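Local coordinates for protein putative pyrroline carboxylate reductase (Streptococcus pyogenes, PDB 2AHR) that probably catalyses the last step of proline biosynthesis, the NAD(P)H-dependent reduction of 1-pyrroline-5-carboxylate to L-proline, at residues G7-G12 with Q55-Q60; V76-H81 with A99-Q104; Q84-M89 with Q104-L109. One frame throughout, in Å; residues are numbered along the deposited sequence.

Contact 1 (G7-G12 with Q55-Q60). With NAP (NADP nicotinamide-adenine-dinucleotide phosphate), chain S.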
loop_
_atom_site.group_PDB
_atom_site.type_symbol
_atom_site.label_atom_id
_atom_site.label_comp_id
_atom_site.label_asym_id
_atom_site.label_seq_id
_atom_site.Cartn_x
_atom_site.Cartn_y
_atom_site.Cartn_z
ATOM N N GLY E 7 48.020 20.611 -9.474
ATOM C CA GLY E 7 47.785 19.430 -10.281
ATOM C C GLY E 7 46.487 18.747 -9.905
ATOM O O GLY E 7 46.151 18.647 -8.724
ATOM N N ILE E 8 45.761 18.266 -10.912
ATOM C CA ILE E 8 44.507 17.554 -10.691
ATOM C C ILE E 8 44.630 16.115 -11.183
ATOM O O ILE E 8 44.895 15.867 -12.361
ATOM C CB ILE E 8 43.293 18.263 -11.375
ATOM C CG1 ILE E 8 43.137 19.709 -10.893
ATOM C CG2 ILE E 8 41.995 17.513 -11.080
ATOM C CD1 ILE E 8 43.782 20.753 -11.787
ATOM N N ILE E 9 44.439 15.172 -10.265
ATOM C CA ILE E 9 44.484 13.755 -10.596
ATOM C C ILE E 9 43.060 13.218 -10.754
ATOM O O ILE E 9 42.269 13.220 -9.800
ATOM C CB ILE E 9 45.278 12.944 -9.538
ATOM C CG1 ILE E 9 46.745 13.406 -9.491
ATOM C CG2 ILE E 9 45.188 11.445 -9.824
ATOM C CD1 ILE E 9 47.532 12.861 -8.306
ATOM N N GLY E 10 42.750 12.754 -11.965
ATOM C CA GLY E 10 41.393 12.364 -12.329
ATOM C C GLY E 10 40.535 13.571 -12.664
ATOM O O GLY E 10 40.267 14.412 -11.806
ATOM N N VAL E 11 40.115 13.664 -13.920
ATOM C CA VAL E 11 39.321 14.801 -14.383
ATOM C C VAL E 11 38.079 14.307 -15.109
ATOM O O VAL E 11 38.075 14.072 -16.323
ATOM C CB VAL E 11 40.144 15.777 -15.270
ATOM C CG1 VAL E 11 39.301 16.977 -15.689
ATOM C CG2 VAL E 11 41.387 16.247 -14.535
ATOM N N GLY E 12 37.022 14.122 -14.332
ATOM C CA GLY E 12 35.728 13.765 -14.884
ATOM C C GLY E 12 34.835 14.987 -14.871
ATOM O O GLY E 12 35.315 16.119 -14.921
ATOM N N GLN E 55 52.763 10.469 -10.650
ATOM C CA GLN E 55 53.992 10.829 -9.942
ATOM C C GLN E 55 54.668 12.017 -10.617
ATOM O O GLN E 55 55.158 12.922 -9.939
ATOM C CB GLN E 55 54.943 9.633 -9.812
ATOM C CG GLN E 55 56.003 9.787 -8.708
ATOM C CD GLN E 55 55.417 10.001 -7.311
ATOM O OE1 GLN E 55 54.703 9.149 -6.778
ATOM N NE2 GLN E 55 55.744 11.134 -6.706
ATOM N N ASP E 56 54.661 12.016 -11.953
ATOM C CA ASP E 56 55.177 13.131 -12.757
ATOM C C ASP E 56 54.440 14.429 -12.394
ATOM O O ASP E 56 55.065 15.484 -12.225
ATOM C CB ASP E 56 55.056 12.812 -14.258
ATOM C CG ASP E 56 55.598 13.931 -15.158
ATOM O OD1 ASP E 56 54.848 14.399 -16.050
ATOM O OD2 ASP E 56 56.775 14.334 -14.986
ATOM N N LEU E 57 53.113 14.333 -12.260
ATOM C CA LEU E 57 52.278 15.415 -11.718
ATOM C C LEU E 57 52.752 15.842 -10.311
ATOM O O LEU E 57 53.066 17.019 -10.081
ATOM C CB LEU E 57 50.809 14.956 -11.701
ATOM C CG LEU E 57 49.582 15.721 -11.172
ATOM C CD1 LEU E 57 49.721 16.174 -9.706
ATOM C CD2 LEU E 57 49.205 16.873 -12.078
ATOM N N ILE E 58 52.829 14.876 -9.392
ATOM C CA ILE E 58 53.167 15.141 -7.982
ATOM C C ILE E 58 54.506 15.881 -7.780
ATOM O O ILE E 58 54.618 16.739 -6.898
ATOM C CB ILE E 58 53.129 13.841 -7.114
ATOM C CG1 ILE E 58 51.723 13.224 -7.108
ATOM C CG2 ILE E 58 53.548 14.135 -5.682
ATOM C CD1 ILE E 58 51.684 11.739 -6.723
ATOM N N ASP E 59 55.500 15.558 -8.611
ATOM C CA ASP E 59 56.865 16.074 -8.443
ATOM C C ASP E 59 57.078 17.571 -8.770
ATOM O O ASP E 59 58.099 18.154 -8.387
ATOM C CB ASP E 59 57.863 15.196 -9.221
ATOM C CG ASP E 59 57.891 13.739 -8.726
ATOM O OD1 ASP E 59 57.589 13.472 -7.535
ATOM O OD2 ASP E 59 58.221 12.852 -9.542
ATOM N N GLN E 60 56.119 18.196 -9.454
ATOM C CA GLN E 60 56.249 19.603 -9.874
ATOM C C GLN E 60 55.236 20.588 -9.248
ATOM O O GLN E 60 55.337 21.803 -9.437
ATOM C CB GLN E 60 56.190 19.694 -11.406
ATOM C CG GLN E 60 55.059 18.882 -12.054
ATOM C CD GLN E 60 55.039 18.985 -13.571
ATOM O OE1 GLN E 60 54.929 17.975 -14.269
ATOM N NE2 GLN E 60 55.135 20.208 -14.089
HETATM P PA NAP S . 33.263 10.611 -13.065
HETATM O O1A NAP S . 33.013 9.164 -13.307
HETATM O O2A NAP S . 32.478 11.443 -14.022
HETATM O O5B NAP S . 34.834 10.991 -13.134
HETATM C C5B NAP S . 35.845 10.140 -12.643
HETATM C C4B NAP S . 37.047 10.268 -13.575
HETATM O O4B NAP S . 38.212 9.681 -13.020
HETATM C C3B NAP S . 36.780 9.593 -14.919
HETATM O O3B NAP S . 36.893 10.571 -15.931
HETATM C C2B NAP S . 37.844 8.514 -15.052
HETATM O O2B NAP S . 38.470 8.451 -16.324
HETATM C C1B NAP S . 38.892 8.981 -14.051
HETATM N N9A NAP S . 39.743 7.855 -13.593
HETATM C C8A NAP S . 39.409 6.522 -13.510
HETATM N N7A NAP S . 40.489 5.836 -13.062
HETATM C C5A NAP S . 41.511 6.707 -12.863
HETATM C C6A NAP S . 42.827 6.532 -12.433
HETATM N N6A NAP S . 43.414 5.360 -12.671
HETATM N N1A NAP S . 43.645 7.640 -12.329
HETATM C C2A NAP S . 43.179 8.898 -12.670
HETATM N N3A NAP S . 41.880 9.056 -13.107
HETATM C C4A NAP S . 41.056 7.980 -13.201
HETATM O O3 NAP S . 32.930 10.962 -11.516
HETATM P PN NAP S . 32.505 12.436 -10.991
HETATM O O1N NAP S . 31.015 12.499 -11.029
HETATM O O2N NAP S . 33.289 13.506 -11.663
HETATM O O5D NAP S . 32.958 12.350 -9.442
HETATM C C5D NAP S . 34.303 12.525 -9.055
HETATM C C4D NAP S . 34.376 12.882 -7.572
HETATM O O4D NAP S . 33.622 14.044 -7.278
HETATM C C3D NAP S . 33.821 11.761 -6.699
HETATM O O3D NAP S . 34.765 11.510 -5.686
HETATM C C2D NAP S . 32.518 12.284 -6.107
HETATM O O2D NAP S . 32.341 11.787 -4.785
HETATM C C1D NAP S . 32.710 13.813 -6.206
HETATM N N1N NAP S . 31.491 14.627 -6.451
HETATM C C2N NAP S . 30.759 14.495 -7.615
HETATM C C3N NAP S . 29.635 15.296 -7.836
HETATM C C7N NAP S . 28.896 15.261 -9.142
HETATM O O7N NAP S . 27.821 16.160 -9.288
HETATM N N7N NAP S . 29.261 14.415 -10.114
HETATM C C4N NAP S . 29.256 16.237 -6.871
HETATM C C5N NAP S . 29.998 16.376 -5.706
HETATM C C6N NAP S . 31.117 15.562 -5.515
HETATM P P2B NAP S . 37.793 7.811 -17.647
HETATM O O1X NAP S . 38.866 7.727 -18.720
HETATM O O2X NAP S . 37.298 6.417 -17.335
HETATM O O3X NAP S . 36.642 8.677 -18.129
#
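Gly7 and Ile9 of strand 5-9 meet Leu57 of helix 54-58 in a buried strand-to-helix contact made by van der Waals packing, in which a short helix lies against the first strand of the Rossmann fold just before that strand runs into the glycine-rich dinucleotide-binding loop. Leu57 does most of the touching. Its CG stands anti to the backbone N (chi1 177°), which holds the branch point over the strand; with chi2 -55° both methyls reach Gly7 CA, CD2 at 3.4 Å and CD1 at 3.8 Å. Glycine suits this place because a beta carbon on Gly7 would point at the helix and run straight into CD1, so its absence lets the helix approach the backbone closely. Ile9, two residues on, points its CB at the helix and meets the leucine at a slant: Ile9 CG1 is 4.0 Å from Leu57 CG. The end of the isoleucine reaches further along the helix, with Ile9 CD1 4.4 Å from Ile58 CG1. Ile8, between them, points away from the helix, and its side chain touches Ile19 of helix 13-22. Val64 of strand 63-66 and Ile30 of strand 28-32 also touch Leu57, building it into the core over the neighbouring strands.

Past Ile9 the chain turns into the cofactor loop. Gly10 and Gly12 fit the GxGxxA pattern of NADP-binding Rossmann folds, and Gly12 holds the N-cap position of helix 13-22. Gly10 has a positive phi (80°), a conformation that favours glycine, and a beta carbon on Gly12 would collide with O5B of the NADP. The bare backbone therefore lies close against the cofactor, with Gly10 CA 3.4 Å from adenine N3A and Gly12 CA 3.4 Å from O5B.

Contact 2 (V76-H81 with A99-Q104). With NAP (NADP nicotinamide-adenine-dinucleotide phosphate), chain S.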
loop_
_atom_site.group_PDB
_atom_site.type_symbol
_atom_site.label_atom_id
_atom_site.label_comp_id
_atom_site.label_asym_id
_atom_site.label_seq_id
_atom_site.Cartn_x
_atom_site.Cartn_y
_atom_site.Cartn_z
ATOM N N VAL E 76 44.491 3.749 -6.422
ATOM C CA VAL E 76 45.209 4.799 -7.146
ATOM C C VAL E 76 46.221 5.554 -6.282
ATOM O O VAL E 76 47.256 5.972 -6.793
ATOM C CB VAL E 76 44.229 5.799 -7.880
ATOM C CG1 VAL E 76 44.992 6.893 -8.640
ATOM C CG2 VAL E 76 43.285 5.050 -8.844
ATOM N N LEU E 77 45.940 5.725 -4.989
ATOM C CA LEU E 77 46.765 6.612 -4.142
ATOM C C LEU E 77 47.953 5.961 -3.423
ATOM O O LEU E 77 49.003 6.593 -3.249
ATOM C CB LEU E 77 45.906 7.369 -3.119
ATOM C CG LEU E 77 44.716 8.182 -3.647
ATOM C CD1 LEU E 77 44.003 8.845 -2.496
ATOM C CD2 LEU E 77 45.149 9.201 -4.695
ATOM N N LYS E 78 47.776 4.713 -2.992
ATOM C CA LYS E 78 48.784 4.034 -2.182
ATOM C C LYS E 78 50.170 3.941 -2.866
ATOM O O LYS E 78 51.175 4.297 -2.237
ATOM C CB LYS E 78 48.280 2.674 -1.674
ATOM C CG LYS E 78 47.262 2.783 -0.551
ATOM C CD LYS E 78 47.275 1.579 0.386
ATOM C CE LYS E 78 46.297 1.807 1.538
ATOM N NZ LYS E 78 46.270 0.731 2.584
ATOM N N PRO E 79 50.231 3.481 -4.143
ATOM C CA PRO E 79 51.534 3.444 -4.853
ATOM C C PRO E 79 52.248 4.788 -5.077
ATOM O O PRO E 79 53.398 4.798 -5.501
ATOM C CB PRO E 79 51.189 2.802 -6.209
ATOM C CG PRO E 79 49.730 2.972 -6.366
ATOM C CD PRO E 79 49.151 2.923 -4.980
ATOM N N LEU E 80 51.587 5.905 -4.797
ATOM C CA LEU E 80 52.143 7.228 -5.104
ATOM C C LEU E 80 52.870 7.831 -3.895
ATOM O O LEU E 80 52.613 7.436 -2.763
ATOM C CB LEU E 80 51.018 8.159 -5.582
ATOM C CG LEU E 80 50.404 8.049 -6.994
ATOM C CD1 LEU E 80 50.274 6.633 -7.559
ATOM C CD2 LEU E 80 49.045 8.743 -7.036
ATOM N N HIS E 81 53.772 8.786 -4.120
ATOM C CA HIS E 81 54.444 9.442 -2.988
ATOM C C HIS E 81 54.156 10.943 -2.969
ATOM O O HIS E 81 54.714 11.696 -3.764
ATOM C CB HIS E 81 55.968 9.188 -2.979
ATOM C CG HIS E 81 56.360 7.787 -3.354
ATOM N ND1 HIS E 81 56.483 6.772 -2.428
ATOM C CD2 HIS E 81 56.663 7.239 -4.557
ATOM C CE1 HIS E 81 56.841 5.658 -3.044
ATOM N NE2 HIS E 81 56.962 5.915 -4.336
ATOM N N ALA E 99 44.518 10.042 5.043
ATOM C CA ALA E 99 45.862 10.041 5.623
ATOM C C ALA E 99 46.511 8.657 5.613
ATOM O O ALA E 99 47.713 8.560 5.446
ATOM C CB ALA E 99 45.851 10.616 7.028
ATOM N N THR E 100 45.724 7.594 5.774
ATOM C CA THR E 100 46.269 6.227 5.704
ATOM C C THR E 100 46.653 5.836 4.274
ATOM O O THR E 100 47.514 4.970 4.083
ATOM C CB THR E 100 45.329 5.119 6.347
ATOM O OG1 THR E 100 44.274 4.758 5.444
ATOM C CG2 THR E 100 44.739 5.563 7.690
ATOM N N PHE E 101 46.028 6.466 3.275
ATOM C CA PHE E 101 46.313 6.133 1.878
ATOM C C PHE E 101 47.514 6.901 1.373
ATOM O O PHE E 101 48.146 6.491 0.404
ATOM C CB PHE E 101 45.148 6.479 0.949
ATOM C CG PHE E 101 43.865 5.761 1.254
ATOM C CD1 PHE E 101 43.850 4.407 1.574
ATOM C CD2 PHE E 101 42.662 6.436 1.175
ATOM C CE1 PHE E 101 42.645 3.744 1.849
ATOM C CE2 PHE E 101 41.460 5.783 1.434
ATOM C CZ PHE E 101 41.451 4.435 1.774
ATOM N N VAL E 102 47.831 7.999 2.053
ATOM C CA VAL E 102 48.600 9.108 1.478
ATOM C C VAL E 102 49.712 9.670 2.400
ATOM O O VAL E 102 50.687 10.254 1.920
ATOM C CB VAL E 102 47.591 10.212 1.016
ATOM C CG1 VAL E 102 47.863 11.576 1.640
ATOM C CG2 VAL E 102 47.462 10.244 -0.491
ATOM N N GLY E 103 49.576 9.496 3.712
ATOM C CA GLY E 103 50.621 9.948 4.632
ATOM C C GLY E 103 50.133 10.778 5.800
ATOM O O GLY E 103 49.200 11.588 5.663
ATOM N N GLN E 104 50.784 10.586 6.948
ATOM C CA GLN E 104 50.393 11.212 8.207
ATOM C C GLN E 104 51.070 12.554 8.423
ATOM O O GLN E 104 50.838 13.224 9.442
ATOM C CB GLN E 104 50.739 10.286 9.372
ATOM C CG GLN E 104 50.066 8.906 9.303
ATOM C CD GLN E 104 48.572 8.967 9.599
ATOM O OE1 GLN E 104 48.087 9.928 10.201
ATOM N NE2 GLN E 104 47.843 7.931 9.192
HETATM P PA NAP S . 33.263 10.611 -13.065
HETATM O O1A NAP S . 33.013 9.164 -13.307
HETATM O O2A NAP S . 32.478 11.443 -14.022
HETATM O O5B NAP S . 34.834 10.991 -13.134
HETATM C C5B NAP S . 35.845 10.140 -12.643
HETATM C C4B NAP S . 37.047 10.268 -13.575
HETATM O O4B NAP S . 38.212 9.681 -13.020
HETATM C C3B NAP S . 36.780 9.593 -14.919
HETATM O O3B NAP S . 36.893 10.571 -15.931
HETATM C C2B NAP S . 37.844 8.514 -15.052
HETATM O O2B NAP S . 38.470 8.451 -16.324
HETATM C C1B NAP S . 38.892 8.981 -14.051
HETATM N N9A NAP S . 39.743 7.855 -13.593
HETATM C C8A NAP S . 39.409 6.522 -13.510
HETATM N N7A NAP S . 40.489 5.836 -13.062
HETATM C C5A NAP S . 41.511 6.707 -12.863
HETATM C C6A NAP S . 42.827 6.532 -12.433
HETATM N N6A NAP S . 43.414 5.360 -12.671
HETATM N N1A NAP S . 43.645 7.640 -12.329
HETATM C C2A NAP S . 43.179 8.898 -12.670
HETATM N N3A NAP S . 41.880 9.056 -13.107
HETATM C C4A NAP S . 41.056 7.980 -13.201
HETATM O O3 NAP S . 32.930 10.962 -11.516
HETATM P PN NAP S . 32.505 12.436 -10.991
HETATM O O1N NAP S . 31.015 12.499 -11.029
HETATM O O2N NAP S . 33.289 13.506 -11.663
HETATM O O5D NAP S . 32.958 12.350 -9.442
HETATM C C5D NAP S . 34.303 12.525 -9.055
HETATM C C4D NAP S . 34.376 12.882 -7.572
HETATM O O4D NAP S . 33.622 14.044 -7.278
HETATM C C3D NAP S . 33.821 11.761 -6.699
HETATM O O3D NAP S . 34.765 11.510 -5.686
HETATM C C2D NAP S . 32.518 12.284 -6.107
HETATM O O2D NAP S . 32.341 11.787 -4.785
HETATM C C1D NAP S . 32.710 13.813 -6.206
HETATM N N1N NAP S . 31.491 14.627 -6.451
HETATM C C2N NAP S . 30.759 14.495 -7.615
HETATM C C3N NAP S . 29.635 15.296 -7.836
HETATM C C7N NAP S . 28.896 15.261 -9.142
HETATM O O7N NAP S . 27.821 16.160 -9.288
HETATM N N7N NAP S . 29.261 14.415 -10.114
HETATM C C4N NAP S . 29.256 16.237 -6.871
HETATM C C5N NAP S . 29.998 16.376 -5.706
HETATM C C6N NAP S . 31.117 15.562 -5.515
HETATM P P2B NAP S . 37.793 7.811 -17.647
HETATM O O1X NAP S . 38.866 7.727 -18.720
HETATM O O2X NAP S . 37.298 6.417 -17.335
HETATM O O3X NAP S . 36.642 8.677 -18.129
HETATM O O HOH W 1 52.127 9.115 -0.337
#
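Lys78 reaches across Phe101 at a slant, and its CE comes to 3.6 Å from Phe101 CD1, at the edge of the ring near its plane; a methylene thus meets the ring edge, not its face. The lysine chain is extended beyond CG, which carries CE out to the ring. On the buried side Leu77 packs through its beta carbon: Leu77 CB is 4.2 Å from Phe101 CB and 4.2 Å from Val102 CG2. A leucine fits here because its far end continues inward to Ile68 and Phe82. Val76, on the same helix, packs its methyls on the NADP adenine (Val76 CG2 to N6A 3.8 Å).

The second shell holds the lysine end in place: Lys78 NZ forms a salt bridge with Glu74 of helix 73-77, and the Phe101 ring also touches Glu74 and Phe73. Gly103, with phi 130°, is the first residue past helix 95-102 to leave helical geometry. The contact thus joins the C-terminal ends of two helices of the Rossmann domain. An exposed lysine can give its methylenes to the phenylalanine while its ammonium pairs with Glu74, which probably lowers the cost of placing the charge beside an aromatic ring.

Contact 3 (Q84-M89 with Q104-L109). With NAP (NADP nicotinamide-adenine-dinucleotide phosphate), chain S.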
loop_
_atom_site.group_PDB
_atom_site.type_symbol
_atom_site.label_atom_id
_atom_site.label_comp_id
_atom_site.label_asym_id
_atom_site.label_seq_id
_atom_site.Cartn_x
_atom_site.Cartn_y
_atom_site.Cartn_z
ATOM N N GLN E 84 53.022 17.414 -0.979
ATOM C CA GLN E 84 52.347 18.704 -0.809
ATOM C C GLN E 84 50.959 18.492 -0.217
ATOM O O GLN E 84 50.485 17.353 -0.180
ATOM C CB GLN E 84 52.209 19.405 -2.156
ATOM C CG GLN E 84 51.401 18.621 -3.161
ATOM C CD GLN E 84 52.193 17.487 -3.760
ATOM O OE1 GLN E 84 51.969 16.318 -3.436
ATOM N NE2 GLN E 84 53.138 17.825 -4.635
ATOM N N PRO E 85 50.291 19.586 0.226
ATOM C CA PRO E 85 48.912 19.436 0.705
ATOM C C PRO E 85 47.993 18.881 -0.396
ATOM O O PRO E 85 48.241 19.092 -1.585
ATOM C CB PRO E 85 48.513 20.871 1.081
ATOM C CG PRO E 85 49.812 21.573 1.335
ATOM C CD PRO E 85 50.747 20.988 0.317
ATOM N N ILE E 86 46.965 18.141 0.004
ATOM C CA ILE E 86 46.043 17.526 -0.941
ATOM C C ILE E 86 44.604 17.909 -0.594
ATOM O O ILE E 86 44.229 17.957 0.585
ATOM C CB ILE E 86 46.192 15.981 -0.939
ATOM C CG1 ILE E 86 47.626 15.570 -1.294
ATOM C CG2 ILE E 86 45.214 15.312 -1.899
ATOM C CD1 ILE E 86 48.016 14.204 -0.724
ATOM N N ILE E 87 43.813 18.183 -1.635
ATOM C CA ILE E 87 42.378 18.406 -1.507
ATOM C C ILE E 87 41.629 17.243 -2.132
ATOM O O ILE E 87 41.814 16.933 -3.318
ATOM C CB ILE E 87 41.927 19.721 -2.198
ATOM C CG1 ILE E 87 42.685 20.938 -1.639
ATOM C CG2 ILE E 87 40.403 19.914 -2.077
ATOM C CD1 ILE E 87 42.683 22.153 -2.591
ATOM N N SER E 88 40.780 16.607 -1.329
ATOM C CA SER E 88 39.861 15.584 -1.820
ATOM C C SER E 88 38.471 16.162 -2.005
ATOM O O SER E 88 37.955 16.886 -1.127
ATOM C CB SER E 88 39.812 14.389 -0.854
ATOM O OG SER E 88 38.778 13.463 -1.183
HETATM N N MSE E 89 37.852 15.844 -3.137
HETATM C CA MSE E 89 36.444 16.240 -3.363
HETATM C C MSE E 89 35.451 15.067 -3.184
HETATM O O MSE E 89 34.241 15.215 -3.385
HETATM C CB MSE E 89 36.272 16.949 -4.712
HETATM C CG MSE E 89 36.173 16.053 -5.949
HETATM SE SE MSE E 89 36.010 16.971 -7.540
HETATM C CE MSE E 89 37.443 18.033 -7.398
ATOM N N GLN E 104 50.784 10.586 6.948
ATOM C CA GLN E 104 50.393 11.212 8.207
ATOM C C GLN E 104 51.070 12.554 8.423
ATOM O O GLN E 104 50.838 13.224 9.442
ATOM C CB GLN E 104 50.739 10.286 9.372
ATOM C CG GLN E 104 50.066 8.906 9.303
ATOM C CD GLN E 104 48.572 8.967 9.599
ATOM O OE1 GLN E 104 48.087 9.928 10.201
ATOM N NE2 GLN E 104 47.843 7.931 9.192
ATOM N N ASP E 105 51.916 12.933 7.468
ATOM C CA ASP E 105 52.666 14.188 7.544
ATOM C C ASP E 105 52.173 15.258 6.561
ATOM O O ASP E 105 52.818 16.288 6.395
ATOM C CB ASP E 105 54.174 13.933 7.368
ATOM C CG ASP E 105 54.512 13.233 6.053
ATOM O OD1 ASP E 105 53.632 12.560 5.462
ATOM O OD2 ASP E 105 55.673 13.359 5.608
ATOM N N LEU E 106 51.020 15.031 5.936
ATOM C CA LEU E 106 50.480 15.983 4.960
ATOM C C LEU E 106 49.277 16.781 5.480
ATOM O O LEU E 106 48.370 16.215 6.098
ATOM C CB LEU E 106 50.137 15.275 3.648
ATOM C CG LEU E 106 51.342 14.587 2.997
ATOM C CD1 LEU E 106 50.908 13.670 1.867
ATOM C CD2 LEU E 106 52.388 15.607 2.514
ATOM N N PRO E 107 49.279 18.107 5.251
ATOM C CA PRO E 107 48.039 18.853 5.452
ATOM C C PRO E 107 47.020 18.363 4.424
ATOM O O PRO E 107 47.326 18.300 3.240
ATOM C CB PRO E 107 48.449 20.311 5.175
ATOM C CG PRO E 107 49.981 20.318 5.345
ATOM C CD PRO E 107 50.388 18.979 4.812
ATOM N N LEU E 108 45.835 17.973 4.884
ATOM C CA LEU E 108 44.806 17.448 3.983
ATOM C C LEU E 108 43.501 18.196 4.165
ATOM O O LEU E 108 43.093 18.528 5.303
ATOM C CB LEU E 108 44.581 15.941 4.184
ATOM C CG LEU E 108 45.781 14.978 4.103
ATOM C CD1 LEU E 108 45.430 13.661 4.757
ATOM C CD2 LEU E 108 46.272 14.768 2.664
ATOM N N LEU E 109 42.853 18.459 3.036
ATOM C CA LEU E 109 41.585 19.180 3.034
ATOM C C LEU E 109 40.517 18.428 2.285
ATOM O O LEU E 109 40.801 17.718 1.315
ATOM C CB LEU E 109 41.741 20.586 2.439
ATOM C CG LEU E 109 42.704 21.501 3.193
ATOM C CD1 LEU E 109 44.054 21.537 2.476
ATOM C CD2 LEU E 109 42.125 22.890 3.370
HETATM P PA NAP S . 33.263 10.611 -13.065
HETATM O O1A NAP S . 33.013 9.164 -13.307
HETATM O O2A NAP S . 32.478 11.443 -14.022
HETATM O O5B NAP S . 34.834 10.991 -13.134
HETATM C C5B NAP S . 35.845 10.140 -12.643
HETATM C C4B NAP S . 37.047 10.268 -13.575
HETATM O O4B NAP S . 38.212 9.681 -13.020
HETATM C C3B NAP S . 36.780 9.593 -14.919
HETATM O O3B NAP S . 36.893 10.571 -15.931
HETATM C C2B NAP S . 37.844 8.514 -15.052
HETATM O O2B NAP S . 38.470 8.451 -16.324
HETATM C C1B NAP S . 38.892 8.981 -14.051
HETATM N N9A NAP S . 39.743 7.855 -13.593
HETATM C C8A NAP S . 39.409 6.522 -13.510
HETATM N N7A NAP S . 40.489 5.836 -13.062
HETATM C C5A NAP S . 41.511 6.707 -12.863
HETATM C C6A NAP S . 42.827 6.532 -12.433
HETATM N N6A NAP S . 43.414 5.360 -12.671
HETATM N N1A NAP S . 43.645 7.640 -12.329
HETATM C C2A NAP S . 43.179 8.898 -12.670
HETATM N N3A NAP S . 41.880 9.056 -13.107
HETATM C C4A NAP S . 41.056 7.980 -13.201
HETATM O O3 NAP S . 32.930 10.962 -11.516
HETATM P PN NAP S . 32.505 12.436 -10.991
HETATM O O1N NAP S . 31.015 12.499 -11.029
HETATM O O2N NAP S . 33.289 13.506 -11.663
HETATM O O5D NAP S . 32.958 12.350 -9.442
HETATM C C5D NAP S . 34.303 12.525 -9.055
HETATM C C4D NAP S . 34.376 12.882 -7.572
HETATM O O4D NAP S . 33.622 14.044 -7.278
HETATM C C3D NAP S . 33.821 11.761 -6.699
HETATM O O3D NAP S . 34.765 11.510 -5.686
HETATM C C2D NAP S . 32.518 12.284 -6.107
HETATM O O2D NAP S . 32.341 11.787 -4.785
HETATM C C1D NAP S . 32.710 13.813 -6.206
HETATM N N1N NAP S . 31.491 14.627 -6.451
HETATM C C2N NAP S . 30.759 14.495 -7.615
HETATM C C3N NAP S . 29.635 15.296 -7.836
HETATM C C7N NAP S . 28.896 15.261 -9.142
HETATM O O7N NAP S . 27.821 16.160 -9.288
HETATM N N7N NAP S . 29.261 14.415 -10.114
HETATM C C4N NAP S . 29.256 16.237 -6.871
HETATM C C5N NAP S . 29.998 16.376 -5.706
HETATM C C6N NAP S . 31.117 15.562 -5.515
HETATM P P2B NAP S . 37.793 7.811 -17.647
HETATM O O1X NAP S . 38.866 7.727 -18.720
HETATM O O2X NAP S . 37.298 6.417 -17.335
HETATM O O3X NAP S . 36.642 8.677 -18.129
#
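Ile86-Ile87 and Leu108-Leu109 run as neighbouring parallel strands, joined by three backbone hydrogen bonds. Leu109 N to Ile86 O and Ser88 N to Leu109 O, both 2.9 Å, are nearly straight (166° and 165° at the hydrogen). The bond from Ile86 N to Pro107 O is longer and more bent (3.3 Å, 154°), while CA-H groups of Pro85, Leu108 and Ile87 add close contacts to the same carbonyl oxygens.

Ile86 and Leu108 point to one face of the sheet and lie side by side, with Leu108 CD2 3.8 Å from Ile86 CB. Leu106 crosses the end of the isoleucine, its CD1 3.9 Å from Ile86 CD1. Helix 95-102 covers this face, Val102 touching both Ile86 and Leu108. On the other face Ile87 CG1 meets Leu109 CB at 4.2 Å, where both side chains touch Val140 of helix 134-145. Branched aliphatic residues suit strands buried between helices. At the entry to the strands Pro85 and Pro107 touch through their CB atoms.

Strand 86-88, helix 95-102 and strand 108-112 form a beta-alpha-beta crossover of the Rossmann fold, whose first strand leads to selenomethionine Met89, packed against the nicotinamide ribose of the NADP (Met89 O to C1D 3.5 Å).

Contacts 1 and 3 are buried and reach the same sheet, whereas contact 2 lies at the surface, between the ends of helices 73-77 and 95-102. The chemistry follows the place: contact 1 joins helix to strand by apolar packing, contact 3 joins strand to strand by backbone hydrogen bonds, and contact 2 mixes apolar packing with a charged lysine. Contact 2 holds the end of helix 95-102, the crossover helix between the two strands of contact 3, and the two share Gln104. Polar groups tie contact 1 to the others: Gln55 OE1 probably accepts a hydrogen bond from His81 N, and Ile58 O one from Gln84 NE2. Segments of all three reach the NADP: Gly10 and Val76 at the adenine, Met89 at the nicotinamide ribose.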